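Local coordinates for protein autolysin E (Staphylococcus aureus, PDB 4PI8) that probably cleaves the NAG-NAM glycan strands of cell-wall peptidoglycan as an endo-beta-N-acetylglucosaminidase-family hydrolase, at residues A[174-184]-A[192-201]. The protein carries 1 engineered substitution. Sequence-based numbering, arbitrary orientation.
Sequences NNQLNLYQMRW and HQYASDIRWA. With AMU (N-acetyl-beta-muramic acid), chain B; NAG (2-acetamido-2-deoxy-beta-D-glucopyranose), chain C; SO4 (sulfate ion), chain N.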
loop_
_atom_site.group_PDB
_atom_site.type_symbol
_atom_site.label_atom_id
_atom_site.label_comp_id
_atom_site.label_asym_id
_atom_site.label_seq_id
_atom_site.Cartn_x
_atom_site.Cartn_y
_atom_site.Cartn_z
ATOM N N ASN A 174 6.800 9.128 8.616
ATOM C CA ASN A 174 5.775 9.410 9.648
ATOM C C ASN A 174 5.682 8.274 10.649
ATOM O O ASN A 174 4.642 8.140 11.307
ATOM C CB ASN A 174 4.420 9.695 9.002
ATOM C CG ASN A 174 3.395 10.284 9.968
ATOM O OD1 ASN A 174 3.765 11.249 10.689
ATOM N ND2 ASN A 174 2.206 9.696 10.077
ATOM N N ASN A 175 6.682 7.386 10.723
ATOM C CA ASN A 175 6.688 6.286 11.635
ATOM C C ASN A 175 5.575 5.253 11.439
ATOM O O ASN A 175 5.246 4.467 12.335
ATOM C CB ASN A 175 6.693 6.809 13.096
ATOM C CG ASN A 175 7.165 5.771 14.087
ATOM O OD1 ASN A 175 8.097 4.980 13.809
ATOM N ND2 ASN A 175 6.547 5.758 15.299
ATOM N N GLN A 176 5.108 5.148 10.192
ATOM C CA GLN A 176 4.188 4.053 9.792
ATOM C C GLN A 176 5.067 3.147 8.906
ATOM O O GLN A 176 5.179 3.370 7.716
ATOM C CB GLN A 176 2.985 4.642 9.073
ATOM C CG GLN A 176 2.087 5.461 9.976
ATOM C CD GLN A 176 0.993 6.199 9.222
ATOM O OE1 GLN A 176 1.190 7.322 8.762
ATOM N NE2 GLN A 176 -0.126 5.585 9.043
ATOM N N LEU A 177 5.690 2.177 9.557
ATOM C CA LEU A 177 6.788 1.394 9.024
ATOM C C LEU A 177 6.395 0.003 8.593
ATOM O O LEU A 177 7.252 -0.722 8.057
ATOM C CB LEU A 177 7.898 1.260 10.093
ATOM C CG LEU A 177 8.330 2.539 10.799
ATOM C CD1 LEU A 177 9.507 2.131 11.737
ATOM C CD2 LEU A 177 8.757 3.542 9.771
ATOM N N ASN A 178 5.195 -0.408 8.897
ATOM C CA ASN A 178 4.678 -1.715 8.494
ATOM C C ASN A 178 3.265 -1.589 8.034
ATOM O O ASN A 178 2.622 -0.512 8.160
ATOM C CB ASN A 178 4.926 -2.745 9.578
ATOM C CG ASN A 178 4.126 -2.516 10.826
ATOM O OD1 ASN A 178 2.986 -2.061 10.810
ATOM N ND2 ASN A 178 4.746 -2.922 11.959
ATOM N N LEU A 179 2.728 -2.653 7.416
ATOM C CA LEU A 179 1.409 -2.545 6.860
ATOM C C LEU A 179 0.319 -2.196 7.866
ATOM O O LEU A 179 -0.606 -1.449 7.625
ATOM C CB LEU A 179 1.010 -3.826 6.081
ATOM C CG LEU A 179 1.849 -4.117 4.818
ATOM C CD1 LEU A 179 1.602 -5.545 4.396
ATOM C CD2 LEU A 179 1.610 -3.161 3.690
ATOM N N TYR A 180 0.419 -2.865 9.021
ATOM C CA TYR A 180 -0.536 -2.593 10.115
ATOM C C TYR A 180 -0.581 -1.096 10.472
ATOM O O TYR A 180 -1.640 -0.533 10.620
ATOM C CB TYR A 180 -0.192 -3.420 11.365
ATOM C CG TYR A 180 -1.275 -3.304 12.411
ATOM C CD1 TYR A 180 -2.415 -4.072 12.358
ATOM C CD2 TYR A 180 -1.187 -2.393 13.438
ATOM C CE1 TYR A 180 -3.440 -3.923 13.270
ATOM C CE2 TYR A 180 -2.234 -2.239 14.345
ATOM C CZ TYR A 180 -3.330 -3.010 14.264
ATOM O OH TYR A 180 -4.392 -2.821 15.175
ATOM N N GLN A 181 0.602 -0.521 10.624
ATOM C CA GLN A 181 0.681 0.906 10.963
ATOM C C GLN A 181 0.183 1.784 9.846
ATOM O O GLN A 181 -0.445 2.824 10.084
ATOM C CB GLN A 181 2.065 1.347 11.375
ATOM C CG GLN A 181 2.579 0.687 12.648
ATOM C CD GLN A 181 4.032 0.969 12.860
ATOM O OE1 GLN A 181 4.860 0.869 11.953
ATOM N NE2 GLN A 181 4.386 1.378 14.090
ATOM N N MET A 182 0.483 1.425 8.595
ATOM C CA MET A 182 -0.011 2.197 7.445
ATOM C C MET A 182 -1.531 2.172 7.427
ATOM O O MET A 182 -2.168 3.181 7.038
ATOM C CB MET A 182 0.560 1.625 6.141
ATOM C CG MET A 182 2.039 1.887 5.976
ATOM S SD MET A 182 2.751 1.117 4.507
ATOM C CE MET A 182 2.091 2.192 3.229
ATOM N N ARG A 183 -2.133 1.032 7.776
ATOM C CA ARG A 183 -3.559 0.874 7.693
ATOM C C ARG A 183 -4.333 1.455 8.895
ATOM O O ARG A 183 -5.430 1.972 8.726
ATOM C CB ARG A 183 -3.925 -0.600 7.500
ATOM C CG ARG A 183 -5.400 -0.895 7.455
ATOM C CD ARG A 183 -6.150 -0.158 6.339
ATOM N NE ARG A 183 -7.593 -0.425 6.360
ATOM C CZ ARG A 183 -8.467 0.208 7.130
ATOM N NH1 ARG A 183 -8.062 1.086 8.038
ATOM N NH2 ARG A 183 -9.760 -0.081 7.014
ATOM N N TRP A 184 -3.796 1.261 10.102
ATOM C CA TRP A 184 -4.548 1.522 11.311
ATOM C C TRP A 184 -3.891 2.601 12.197
ATOM O O TRP A 184 -4.456 2.934 13.238
ATOM C CB TRP A 184 -4.736 0.224 12.118
ATOM C CG TRP A 184 -5.473 -0.864 11.407
ATOM C CD1 TRP A 184 -4.944 -2.015 10.931
ATOM C CD2 TRP A 184 -6.872 -0.909 11.123
ATOM N NE1 TRP A 184 -5.924 -2.717 10.319
ATOM C CE2 TRP A 184 -7.120 -2.091 10.421
ATOM C CE3 TRP A 184 -7.959 -0.044 11.373
ATOM C CZ2 TRP A 184 -8.387 -2.448 9.987
ATOM C CZ3 TRP A 184 -9.210 -0.420 10.959
ATOM C CH2 TRP A 184 -9.399 -1.623 10.250
ATOM N N HIS A 192 -4.675 9.564 8.828
ATOM C CA HIS A 192 -3.556 9.241 7.945
ATOM C C HIS A 192 -3.461 7.736 7.707
ATOM O O HIS A 192 -2.338 7.169 7.819
ATOM C CB HIS A 192 -2.231 9.839 8.434
ATOM C CG HIS A 192 -1.261 9.987 7.315
ATOM N ND1 HIS A 192 -0.180 9.134 7.144
ATOM C CD2 HIS A 192 -1.305 10.764 6.202
ATOM C CE1 HIS A 192 0.425 9.427 6.008
ATOM N NE2 HIS A 192 -0.235 10.400 5.404
ATOM N N GLN A 193 -4.537 7.147 7.276
ATOM C CA GLN A 193 -4.580 5.673 6.987
ATOM C C GLN A 193 -4.611 5.461 5.500
ATOM O O GLN A 193 -5.272 6.133 4.724
ATOM C CB GLN A 193 -5.773 5.074 7.690
ATOM C CG GLN A 193 -5.531 5.124 9.194
ATOM C CD GLN A 193 -6.583 4.580 10.157
ATOM O OE1 GLN A 193 -6.272 4.515 11.336
ATOM N NE2 GLN A 193 -7.755 4.272 9.699
ATOM N N TYR A 194 -3.881 4.410 5.074
ATOM C CA TYR A 194 -3.601 4.287 3.633
ATOM C C TYR A 194 -4.801 3.894 2.855
ATOM O O TYR A 194 -4.905 4.244 1.658
ATOM C CB TYR A 194 -2.444 3.290 3.424
ATOM C CG TYR A 194 -1.721 3.518 2.074
ATOM C CD1 TYR A 194 -2.278 3.006 0.887
ATOM C CD2 TYR A 194 -0.575 4.216 2.004
ATOM C CE1 TYR A 194 -1.681 3.310 -0.320
ATOM C CE2 TYR A 194 0.023 4.516 0.765
ATOM C CZ TYR A 194 -0.562 4.044 -0.352
ATOM O OH TYR A 194 0.096 4.341 -1.579
ATOM N N ALA A 195 -5.702 3.098 3.433
ATOM C CA ALA A 195 -6.795 2.544 2.698
ATOM C C ALA A 195 -8.011 2.372 3.568
ATOM O O ALA A 195 -7.854 2.284 4.800
ATOM C CB ALA A 195 -6.364 1.217 2.126
ATOM N N SER A 196 -9.204 2.311 2.940
ATOM C CA SER A 196 -10.437 1.981 3.674
ATOM C C SER A 196 -10.741 0.527 3.765
ATOM O O SER A 196 -11.427 0.094 4.660
ATOM C CB SER A 196 -11.616 2.752 3.085
ATOM O OG SER A 196 -11.907 2.317 1.770
ATOM N N ASP A 197 -10.213 -0.280 2.824
ATOM C CA ASP A 197 -10.450 -1.708 2.852
ATOM C C ASP A 197 -9.874 -2.285 4.160
ATOM O O ASP A 197 -8.671 -2.241 4.373
ATOM C CB ASP A 197 -9.805 -2.344 1.612
ATOM C CG ASP A 197 -9.970 -3.828 1.537
ATOM O OD1 ASP A 197 -10.539 -4.522 2.382
ATOM O OD2 ASP A 197 -9.376 -4.322 0.527
ATOM N N ILE A 198 -10.726 -2.902 4.983
ATOM C CA ILE A 198 -10.311 -3.501 6.249
ATOM C C ILE A 198 -9.340 -4.677 6.107
ATOM O O ILE A 198 -8.686 -5.052 7.093
ATOM C CB ILE A 198 -11.478 -3.859 7.177
ATOM C CG1 ILE A 198 -12.279 -5.072 6.645
ATOM C CG2 ILE A 198 -12.308 -2.615 7.467
ATOM C CD1 ILE A 198 -13.427 -5.474 7.574
ATOM N N ARG A 199 -9.310 -5.259 4.880
ATOM C CA ARG A 199 -8.362 -6.347 4.567
ATOM C C ARG A 199 -7.208 -5.946 3.640
ATOM O O ARG A 199 -6.443 -6.798 3.153
ATOM C CB ARG A 199 -9.123 -7.549 3.993
ATOM C CG ARG A 199 -9.971 -8.235 5.089
ATOM C CD ARG A 199 -10.374 -9.668 4.768
ATOM N NE ARG A 199 -9.213 -10.557 4.716
ATOM C CZ ARG A 199 -8.593 -11.084 5.781
ATOM N NH1 ARG A 199 -8.995 -10.826 7.034
ATOM N NH2 ARG A 199 -7.551 -11.884 5.587
ATOM N N TRP A 200 -7.003 -4.630 3.466
ATOM C CA TRP A 200 -5.887 -4.114 2.655
ATOM C C TRP A 200 -4.581 -4.712 3.061
ATOM O O TRP A 200 -3.764 -5.161 2.188
ATOM C CB TRP A 200 -5.824 -2.592 2.777
ATOM C CG TRP A 200 -4.715 -1.885 2.104
ATOM C CD1 TRP A 200 -4.701 -1.416 0.805
ATOM C CD2 TRP A 200 -3.449 -1.477 2.682
ATOM N NE1 TRP A 200 -3.525 -0.779 0.556
ATOM C CE2 TRP A 200 -2.737 -0.744 1.681
ATOM C CE3 TRP A 200 -2.855 -1.610 3.953
ATOM C CZ2 TRP A 200 -1.482 -0.236 1.894
ATOM C CZ3 TRP A 200 -1.635 -1.073 4.170
ATOM C CH2 TRP A 200 -0.953 -0.380 3.156
ATOM N N ALA A 201 -4.225 -4.704 4.344
ATOM C CA ALA A 201 -2.919 -5.234 4.767
ATOM C C ALA A 201 -2.831 -6.714 4.537
ATOM O O ALA A 201 -1.754 -7.246 4.168
ATOM C CB ALA A 201 -2.660 -4.870 6.205
HETATM C C1 AMU B . -7.492 6.185 0.803
HETATM C C2 AMU B . -6.508 7.317 0.771
HETATM C C3 AMU B . -6.509 8.055 2.120
HETATM C C4 AMU B . -7.962 8.473 2.446
HETATM C C5 AMU B . -8.881 7.298 2.278
HETATM C C6 AMU B . -10.337 7.682 2.556
HETATM C C7 AMU B . -4.221 7.464 -0.223
HETATM C C8 AMU B . -2.847 6.828 -0.221
HETATM C C9 AMU B . -4.428 9.021 2.858
HETATM C C10 AMU B . -3.347 9.811 2.229
HETATM C C11 AMU B . -4.665 9.447 4.305
HETATM O O1 AMU B . -7.547 5.517 -0.448
HETATM O O3 AMU B . -5.639 9.183 2.113
HETATM O O4 AMU B . -7.906 8.965 3.795
HETATM O O5 AMU B . -8.784 6.779 0.975
HETATM O O6 AMU B . -11.211 6.549 2.588
HETATM O O7 AMU B . -4.480 8.401 -0.948
HETATM O O10 AMU B . -2.140 9.452 2.366
HETATM O O11 AMU B . -3.657 10.893 1.585
HETATM N N2 AMU B . -5.124 6.840 0.522
HETATM C C1 NAG C . -8.558 10.209 3.982
HETATM C C2 NAG C . -8.475 10.417 5.498
HETATM C C3 NAG C . -9.140 11.763 5.836
HETATM C C4 NAG C . -8.503 12.814 4.979
HETATM C C5 NAG C . -8.526 12.471 3.499
HETATM C C6 NAG C . -7.677 13.458 2.754
HETATM C C7 NAG C . -8.308 8.485 7.076
HETATM C C8 NAG C . -9.069 7.480 7.852
HETATM N N2 NAG C . -9.025 9.340 6.325
HETATM O O3 NAG C . -8.898 12.055 7.204
HETATM O O4 NAG C . -9.248 14.022 5.111
HETATM O O5 NAG C . -7.865 11.221 3.297
HETATM O O6 NAG C . -7.918 13.145 1.381
HETATM O O7 NAG C . -7.072 8.545 7.116
HETATM S S SO4 N . -9.034 2.111 -0.638
HETATM O O1 SO4 N . -7.735 1.957 -1.356
HETATM O O2 SO4 N . -9.003 3.332 0.123
HETATM O O3 SO4 N . -9.360 0.846 0.083
HETATM O O4 SO4 N . -10.132 2.342 -1.663
#
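Helix 179-184 and the residues leading into it pack against the sugar-binding loop 192-199 and the start of helix 200-215 in a buried contact, carried by Q176, M182 and R183. The Q176 amide works in two directions: OE1 takes H192 ND1 at 2.8 Å on a lone pair, while NE2 donates to H192 O and to Q181 O. N174 ND2 reaches the same OE1 from above its carbonyl plane, and the four bonds together fix the turn of the Q176 amide; the ND1 bond, in the imidazole plane, orients the H192 ring. Two residues after H192, Y194 N donates to M182 O (2.9 Å), and M182 CE touches Y194 CD2 at 3.6 Å. R183 bends at chi2 (59°), which carries its guanidinium toward the loop backbone. NE meets D197 O at 2.9 Å in an almost straight bond (170°), while W200 N binds that oxygen from the opposite face; NH2 is hydrogen-bonded to Q25 OE1. A195 O lies over one guanidinium face and W184 CH2 over the other, offset toward the rim. On the apolar side, L179 CD2 and M182 CB pack on W200 CH2. Q193 N donates to NAG O7 (2.9 Å), Y194 O accepts from AMU N2, and the acetyl methyl C8 lies over the centre of the Y194 ring, consistent with a contact that positions this wall of the glycan-binding cleft in a lysozyme-clan glucosaminidase fold.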